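Local coordinates for uncharacterized protein (Xanthomonas campestris pv. campestris, PDB 3HIU) that is of unknown function but belongs to the ferritin-like DUF892 family, folding as a four-helix bundle that holds a sodium ion in this crystal, at residues M25-A29 / I42-V46; I32-P36 / A154-R158; R58-L63 / E123-I129. One frame throughout, in Å; residues are numbered along the deposited sequence.

Interaction 1: residues M25-A29 / I42-V46. With EDO (1,2-ethanediol), chain N.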
# COMPACT_ATOMS: atom_id res chain seq x y z
N MSE B 25 6.25 12.29 -2.67
CA MSE B 25 6.39 12.36 -4.11
C MSE B 25 7.36 13.45 -4.52
O MSE B 25 8.25 13.22 -5.34
CB MSE B 25 5.05 12.63 -4.76
CG MSE B 25 4.00 11.60 -4.40
SE MSE B 25 2.52 11.72 -5.62
CE MSE B 25 1.91 13.49 -5.14
N ALA B 26 7.18 14.64 -3.95
CA ALA B 26 8.06 15.77 -4.21
C ALA B 26 9.50 15.44 -3.82
O ALA B 26 10.42 16.21 -4.10
CB ALA B 26 7.58 17.01 -3.46
N ALA B 27 9.69 14.29 -3.19
CA ALA B 27 11.02 13.83 -2.80
C ALA B 27 11.47 12.59 -3.57
O ALA B 27 12.66 12.31 -3.65
CB ALA B 27 11.08 13.58 -1.31
N MSE B 28 10.52 11.83 -4.13
CA MSE B 28 10.90 10.69 -4.96
C MSE B 28 11.28 11.22 -6.33
O MSE B 28 12.14 10.66 -7.01
CB MSE B 28 9.76 9.68 -5.08
CG MSE B 28 10.23 8.24 -5.23
SE MSE B 28 10.71 7.34 -3.54
CE MSE B 28 12.51 8.01 -3.26
N ALA B 29 10.64 12.32 -6.71
CA ALA B 29 10.94 13.00 -7.97
C ALA B 29 12.39 13.48 -8.01
O ALA B 29 13.03 13.45 -9.06
CB ALA B 29 9.99 14.16 -8.17
N ILE B 42 5.46 11.49 -11.59
CA ILE B 42 5.37 11.88 -10.20
C ILE B 42 5.18 13.40 -10.07
O ILE B 42 4.38 13.86 -9.25
CB ILE B 42 6.61 11.41 -9.44
CG1 ILE B 42 6.72 9.90 -9.55
CG2 ILE B 42 6.52 11.84 -7.99
CD1 ILE B 42 5.64 9.17 -8.79
N GLU B 43 5.90 14.17 -10.88
CA GLU B 43 5.78 15.64 -10.88
C GLU B 43 4.33 16.08 -11.10
O GLU B 43 3.81 16.93 -10.38
CB GLU B 43 6.70 16.27 -11.94
CG GLU B 43 8.15 16.47 -11.48
CD GLU B 43 9.17 16.64 -12.63
OE1 GLU B 43 8.78 16.90 -13.80
OE2 GLU B 43 10.38 16.52 -12.35
N GLN B 44 3.69 15.48 -12.10
CA GLN B 44 2.28 15.74 -12.40
C GLN B 44 1.37 15.37 -11.24
O GLN B 44 0.33 16.00 -11.05
CB GLN B 44 1.87 14.94 -13.64
CG GLN B 44 0.39 14.98 -13.96
CD GLN B 44 0.04 14.07 -15.12
OE1 GLN B 44 0.92 13.50 -15.77
NE2 GLN B 44 -1.26 13.94 -15.40
N HIS B 45 1.75 14.35 -10.48
CA HIS B 45 0.93 13.93 -9.34
C HIS B 45 1.19 14.75 -8.08
O HIS B 45 0.33 14.83 -7.20
CB HIS B 45 1.06 12.43 -9.06
CG HIS B 45 -0.08 11.86 -8.27
ND1 HIS B 45 -1.38 12.27 -8.45
CD2 HIS B 45 -0.12 10.89 -7.33
CE1 HIS B 45 -2.17 11.59 -7.63
NE2 HIS B 45 -1.43 10.75 -6.94
N VAL B 46 2.36 15.38 -8.00
CA VAL B 46 2.61 16.32 -6.90
C VAL B 46 1.65 17.50 -7.00
O VAL B 46 1.20 18.03 -5.99
CB VAL B 46 4.07 16.81 -6.86
CG1 VAL B 46 4.20 18.03 -5.95
CG2 VAL B 46 4.99 15.70 -6.37
C1 EDO N . 12.40 16.85 -14.57
O1 EDO N . 11.20 17.25 -15.25
C2 EDO N . 13.61 17.10 -15.45
O2 EDO N . 14.51 16.02 -15.22
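Helices 2-28 and 36-62 come close where Ala26 faces Val46 and Ala29 faces Ile42, each pair with its CA atoms 6.1 Å apart; the alanine side of each pair leaves room for the backbones to come this near. Met25, modelled as selenomethionine, makes the largest single contribution. Its CB meets two methyls of the other helix, 3.6 Å from Ile42 CG2 and a tight 3.5 Å from Val46 CG2. Further out the chain bends at its third torsion (chi3 -65°), which turns the methyl CE back against the backbone around His45 and Val46, while SE lies beside the imidazole. SE is 4.1 Å from the centroid of the His45 ring and 59° off its normal, an oblique selenium version of a Met-aromatic contact, with CD2 the nearest ring atom. Val46 CG2 also reaches the backbone, 3.4 Å from Ala26 N, and Ala29 CB rests against Ile42 CG2 at 4.2 Å. At the outer edge Glu43 OE1 accepts a hydrogen bond from O1 of a 1,2-ethanediol, a molecule that also bonds to Lys39. The imidazole is held at both nitrogens, ND1 by Glu48 and NE2 by Glu137, which fixes its rotation near the sodium ion bound by Thr49 and Gln52. Met140 of helix 124-159 touches both Ile42 and His45, so this packing joins three helices of the bundle.

Interaction 2: residues I32-P36 / A154-R158. With EDO (1,2-ethanediol), chain P; EDO (1,2-ethanediol), chain L.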
# COMPACT_ATOMS: atom_id res chain seq x y z
N ILE B 32 15.33 10.77 -9.15
CA ILE B 32 15.27 10.09 -10.44
C ILE B 32 16.22 10.67 -11.49
O ILE B 32 16.10 11.84 -11.87
CB ILE B 32 13.86 10.07 -11.02
CG1 ILE B 32 12.92 9.25 -10.12
CG2 ILE B 32 13.88 9.51 -12.44
CD1 ILE B 32 11.43 9.35 -10.51
N GLU B 33 17.14 9.83 -11.96
CA GLU B 33 18.11 10.25 -12.95
C GLU B 33 17.87 9.53 -14.26
O GLU B 33 18.27 10.01 -15.31
CB GLU B 33 19.52 9.90 -12.49
CG GLU B 33 19.78 10.14 -11.02
CD GLU B 33 21.12 9.58 -10.57
OE1 GLU B 33 21.32 8.35 -10.61
OE2 GLU B 33 21.99 10.39 -10.16
N HIS B 34 17.24 8.36 -14.19
CA HIS B 34 17.24 7.46 -15.33
C HIS B 34 15.85 7.08 -15.92
O HIS B 34 15.77 6.22 -16.81
CB HIS B 34 18.05 6.18 -14.99
CG HIS B 34 19.48 6.44 -14.61
ND1 HIS B 34 20.10 5.82 -13.54
CD2 HIS B 34 20.43 7.25 -15.16
CE1 HIS B 34 21.35 6.23 -13.45
NE2 HIS B 34 21.57 7.10 -14.42
N TYR B 35 14.78 7.71 -15.45
CA TYR B 35 13.44 7.37 -15.94
C TYR B 35 12.60 8.62 -16.14
O TYR B 35 11.73 8.92 -15.33
CB TYR B 35 12.72 6.44 -14.97
CG TYR B 35 13.60 5.35 -14.46
CD1 TYR B 35 13.69 4.14 -15.12
CD2 TYR B 35 14.38 5.54 -13.33
CE1 TYR B 35 14.52 3.15 -14.66
CE2 TYR B 35 15.21 4.55 -12.86
CZ TYR B 35 15.28 3.36 -13.53
OH TYR B 35 16.11 2.36 -13.07
N PRO B 36 12.85 9.33 -17.24
CA PRO B 36 12.15 10.58 -17.52
C PRO B 36 10.63 10.42 -17.44
O PRO B 36 9.94 11.34 -17.02
CB PRO B 36 12.58 10.90 -18.97
CG PRO B 36 13.87 10.20 -19.14
CD PRO B 36 13.77 8.95 -18.32
N ALA B 154 15.78 -2.33 -16.16
CA ALA B 154 16.79 -1.33 -16.49
C ALA B 154 17.71 -1.12 -15.30
O ALA B 154 18.91 -0.92 -15.47
CB ALA B 154 16.14 -0.02 -16.90
N PHE B 155 17.15 -1.16 -14.10
CA PHE B 155 17.98 -1.00 -12.92
C PHE B 155 19.01 -2.12 -12.88
O PHE B 155 20.22 -1.89 -12.66
CB PHE B 155 17.14 -1.02 -11.64
CG PHE B 155 17.97 -1.06 -10.40
CD1 PHE B 155 18.39 0.11 -9.79
CD2 PHE B 155 18.39 -2.28 -9.87
CE1 PHE B 155 19.19 0.07 -8.67
CE2 PHE B 155 19.18 -2.32 -8.74
CZ PHE B 155 19.58 -1.15 -8.14
N LEU B 156 18.52 -3.34 -13.08
CA LEU B 156 19.37 -4.52 -12.99
C LEU B 156 20.49 -4.48 -14.04
O LEU B 156 21.66 -4.56 -13.69
CB LEU B 156 18.52 -5.79 -13.11
CG LEU B 156 17.52 -6.04 -11.98
CD1 LEU B 156 16.61 -7.25 -12.27
CD2 LEU B 156 18.24 -6.21 -10.65
N GLU B 157 20.10 -4.34 -15.31
CA GLU B 157 21.04 -4.31 -16.43
C GLU B 157 22.07 -3.21 -16.27
O GLU B 157 23.23 -3.39 -16.64
CB GLU B 157 20.28 -4.10 -17.73
CG GLU B 157 19.32 -5.23 -18.04
CD GLU B 157 18.44 -4.95 -19.25
OE1 GLU B 157 18.12 -3.76 -19.49
OE2 GLU B 157 18.07 -5.91 -19.95
N ARG B 158 21.64 -2.08 -15.74
CA ARG B 158 22.51 -0.94 -15.46
C ARG B 158 23.49 -1.24 -14.32
O ARG B 158 24.69 -0.97 -14.43
CB ARG B 158 21.65 0.29 -15.13
CG ARG B 158 22.37 1.62 -15.09
CD ARG B 158 21.36 2.79 -14.93
NE ARG B 158 20.86 3.28 -16.21
CZ ARG B 158 19.59 3.27 -16.60
NH1 ARG B 158 18.63 2.82 -15.79
NH2 ARG B 158 19.27 3.75 -17.81
C1 EDO P . 18.29 5.24 -10.57
O1 EDO P . 17.88 3.87 -10.61
C2 EDO P . 17.11 6.16 -10.31
O2 EDO P . 17.27 7.33 -11.10
C1 EDO L . 15.64 -2.34 -21.53
O1 EDO L . 16.50 -2.25 -20.38
C2 EDO L . 16.04 -3.51 -22.41
O2 EDO L . 16.59 -4.55 -21.60
O HOH W 1 16.41 3.64 -17.63
O HOH W 2 18.70 2.37 -13.26
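His34 and Tyr35 of the 32-36 loop meet Arg158 on the last helix. One residue earlier, Glu33 N gives a nearly straight hydrogen bond of 2.6 Å to O2 of a 1,2-ethanediol, probably a crystallisation molecule, and the same oxygen takes a longer, more bent one from His34 N. Next comes His34, whose ring is sandwiched: Glu33 CB lies over one face and the Arg158 side chain over the other. The guanidinium stacks on the imidazole with centres 4.2 Å apart and planes at 19°, and Arg158 CD makes a CH-pi contact 3.9 Å from the ring centroid. A bend at chi3 (-88°) of the arginine brings its flat end back over the histidine. A water bridges the two, donating to His34 O at 2.8 Å and accepting from Arg158 NH2 at 2.9 Å. Tyr35, the N-cap residue of helix 36-62, follows. Its ring stands almost perpendicular to the guanidinium, at 89°, with OH near the guanidinium plane, and a second water joins Tyr35 OH to Arg158 NH1. The ring edge also meets Ala154, CE1 lying 4.2 Å from Ala154 CB. The contact thus ties the turn between helices 2-28 and 36-62 to the end of helix 124-159, beside Val93 and Asp91 of another loop, while Phe155 packs on Arg6 of the second subunit.

Interaction 3: residues R58-L63 / E123-I129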
# COMPACT_ATOMS: atom_id res chain seq x y z
N ARG B 58 -11.78 22.07 1.40
CA ARG B 58 -13.08 22.63 1.10
C ARG B 58 -14.18 21.80 1.76
O ARG B 58 -15.21 22.34 2.20
CB ARG B 58 -13.29 22.71 -0.40
CG ARG B 58 -12.36 23.68 -1.09
CD ARG B 58 -13.00 24.28 -2.33
NE ARG B 58 -13.78 23.29 -3.07
CZ ARG B 58 -13.36 22.64 -4.15
NH1 ARG B 58 -14.14 21.75 -4.74
NH2 ARG B 58 -12.14 22.87 -4.63
N CYS B 59 -13.95 20.49 1.85
CA CYS B 59 -14.89 19.59 2.49
C CYS B 59 -14.85 19.69 4.02
O CYS B 59 -15.85 19.47 4.70
CB CYS B 59 -14.63 18.14 2.06
SG CYS B 59 -15.11 17.76 0.35
N LEU B 60 -13.69 20.03 4.56
CA LEU B 60 -13.56 20.23 6.00
C LEU B 60 -14.11 21.60 6.41
O LEU B 60 -14.67 21.75 7.50
CB LEU B 60 -12.10 20.07 6.44
CG LEU B 60 -11.60 18.64 6.73
CD1 LEU B 60 -10.07 18.59 6.82
CD2 LEU B 60 -12.25 18.07 7.99
N GLU B 61 -13.95 22.59 5.54
CA GLU B 61 -14.50 23.91 5.78
C GLU B 61 -16.03 23.89 5.70
O GLU B 61 -16.71 24.53 6.49
CB GLU B 61 -13.89 24.93 4.81
CG GLU B 61 -12.43 25.21 5.13
CD GLU B 61 -11.69 25.95 4.03
OE1 GLU B 61 -12.08 25.83 2.85
OE2 GLU B 61 -10.71 26.65 4.34
N LEU B 62 -16.56 23.12 4.75
CA LEU B 62 -18.00 22.95 4.62
C LEU B 62 -18.69 22.37 5.87
O LEU B 62 -19.74 22.87 6.29
CB LEU B 62 -18.34 22.08 3.41
CG LEU B 62 -19.75 21.47 3.42
CD1 LEU B 62 -20.81 22.56 3.25
CD2 LEU B 62 -19.92 20.36 2.37
N LEU B 63 -18.12 21.32 6.45
CA LEU B 63 -18.78 20.59 7.54
C LEU B 63 -18.33 21.07 8.92
O LEU B 63 -18.63 20.44 9.93
CB LEU B 63 -18.52 19.08 7.40
CG LEU B 63 -19.06 18.38 6.14
CD1 LEU B 63 -18.21 17.18 5.78
CD2 LEU B 63 -20.51 17.98 6.34
N GLU B 123 -24.04 13.48 2.47
CA GLU B 123 -23.27 14.55 1.84
C GLU B 123 -22.84 14.05 0.48
O GLU B 123 -21.74 13.53 0.32
CB GLU B 123 -22.03 14.90 2.68
CG GLU B 123 -22.31 15.56 4.02
CD GLU B 123 -22.71 17.03 3.91
OE1 GLU B 123 -22.62 17.60 2.80
OE2 GLU B 123 -23.12 17.61 4.94
N GLN B 124 -23.71 14.18 -0.50
CA GLN B 124 -23.42 13.60 -1.81
C GLN B 124 -22.36 14.37 -2.60
O GLN B 124 -21.68 13.80 -3.44
CB GLN B 124 -24.71 13.42 -2.62
CG GLN B 124 -25.67 12.39 -2.03
CD GLN B 124 -25.16 10.96 -2.14
OE1 GLN B 124 -24.27 10.66 -2.93
NE2 GLN B 124 -25.73 10.07 -1.33
N GLU B 125 -22.21 15.67 -2.33
CA GLU B 125 -21.17 16.47 -2.97
C GLU B 125 -19.79 16.07 -2.47
O GLU B 125 -18.85 15.96 -3.25
CB GLU B 125 -21.38 17.97 -2.73
CG GLU B 125 -22.61 18.57 -3.39
CD GLU B 125 -23.86 18.50 -2.52
OE1 GLU B 125 -23.82 17.89 -1.43
OE2 GLU B 125 -24.90 19.07 -2.93
N VAL B 126 -19.66 15.87 -1.15
CA VAL B 126 -18.42 15.38 -0.57
C VAL B 126 -18.06 14.04 -1.21
O VAL B 126 -16.92 13.81 -1.59
CB VAL B 126 -18.54 15.21 0.97
CG1 VAL B 126 -17.23 14.68 1.55
CG2 VAL B 126 -18.89 16.53 1.62
N ALA B 127 -19.06 13.18 -1.36
CA ALA B 127 -18.87 11.84 -1.92
C ALA B 127 -18.29 11.88 -3.33
O ALA B 127 -17.48 11.02 -3.70
CB ALA B 127 -20.18 11.07 -1.89
N GLN B 128 -18.70 12.86 -4.12
CA GLN B 128 -18.20 13.00 -5.49
C GLN B 128 -16.74 13.43 -5.47
O GLN B 128 -15.91 12.84 -6.16
CB GLN B 128 -19.04 13.99 -6.31
CG GLN B 128 -19.42 13.50 -7.72
CD GLN B 128 -18.29 13.62 -8.74
OE1 GLN B 128 -17.75 12.61 -9.20
NE2 GLN B 128 -17.94 14.85 -9.10
N ILE B 129 -16.42 14.46 -4.69
CA ILE B 129 -15.03 14.85 -4.49
C ILE B 129 -14.23 13.57 -4.33
O ILE B 129 -13.29 13.31 -5.08
CB ILE B 129 -14.83 15.72 -3.22
CG1 ILE B 129 -15.79 16.90 -3.19
CG2 ILE B 129 -13.40 16.23 -3.15
CD1 ILE B 129 -15.36 18.05 -4.08
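Cys59 points its thiol at Val126 and Ile129 where the axes of the short segments 58-62 and 124-129 come within 10.9 Å and run nearly antiparallel, at 164°. The sulfur lodges 3.7 Å from Ile129 CG1 and 3.9 Å from Val126 CG1. Val126 spreads its other methyl, CG2, toward the leucines, 4.0 Å from Leu62 CD2. At one end of the patch Arg58 crosses Ile129 at about a right angle, its NH1 reaching CD1. At the other stands Glu123, the N-cap residue of helix 124-159. From CB, which heads for the facing segment, CG comes 3.8 Å from Leu63 CD2; a fold at chi2 (-75°) then carries CD to 3.4 Å from that methyl. At the tip OE2 is pressed close against Leu63 CD2, at 3.0 Å, and OE1 lies 3.9 Å from Leu62 CD2. OE2 also has a long, weak ion pair with Arg4 on helix 2-28. Leu11 of that helix touches Cys59, and Ala118 of helix 94-120 touches Val126. Between these segments the contact is packing of a sulfur against aliphatic carbons, and the charged ends of Arg58 and Glu123 lie against methyls rather than pairing with each other.

How the interactions relate
The three contacts are spread along the length of one four-helix bundle. Interactions 1 and 3 share helix 36-62 but lie on opposite sides of the chain's centre, about 26 Å between centres; interactions 2 and 3 share helix 124-159, with about 41 Å between centres. Interaction 2 is closer to interaction 1, about 17 Å between centres, and its loop leads from the first helix of that contact into the second. Of the three, interaction 1 is the one beside the metal: the His45 side chain is about 3 Å from the sodium ion, the Ile129 side chain of interaction 3 about 12 Å. Interaction 2 is a surface contact at the opposite end of the bundle from interaction 3.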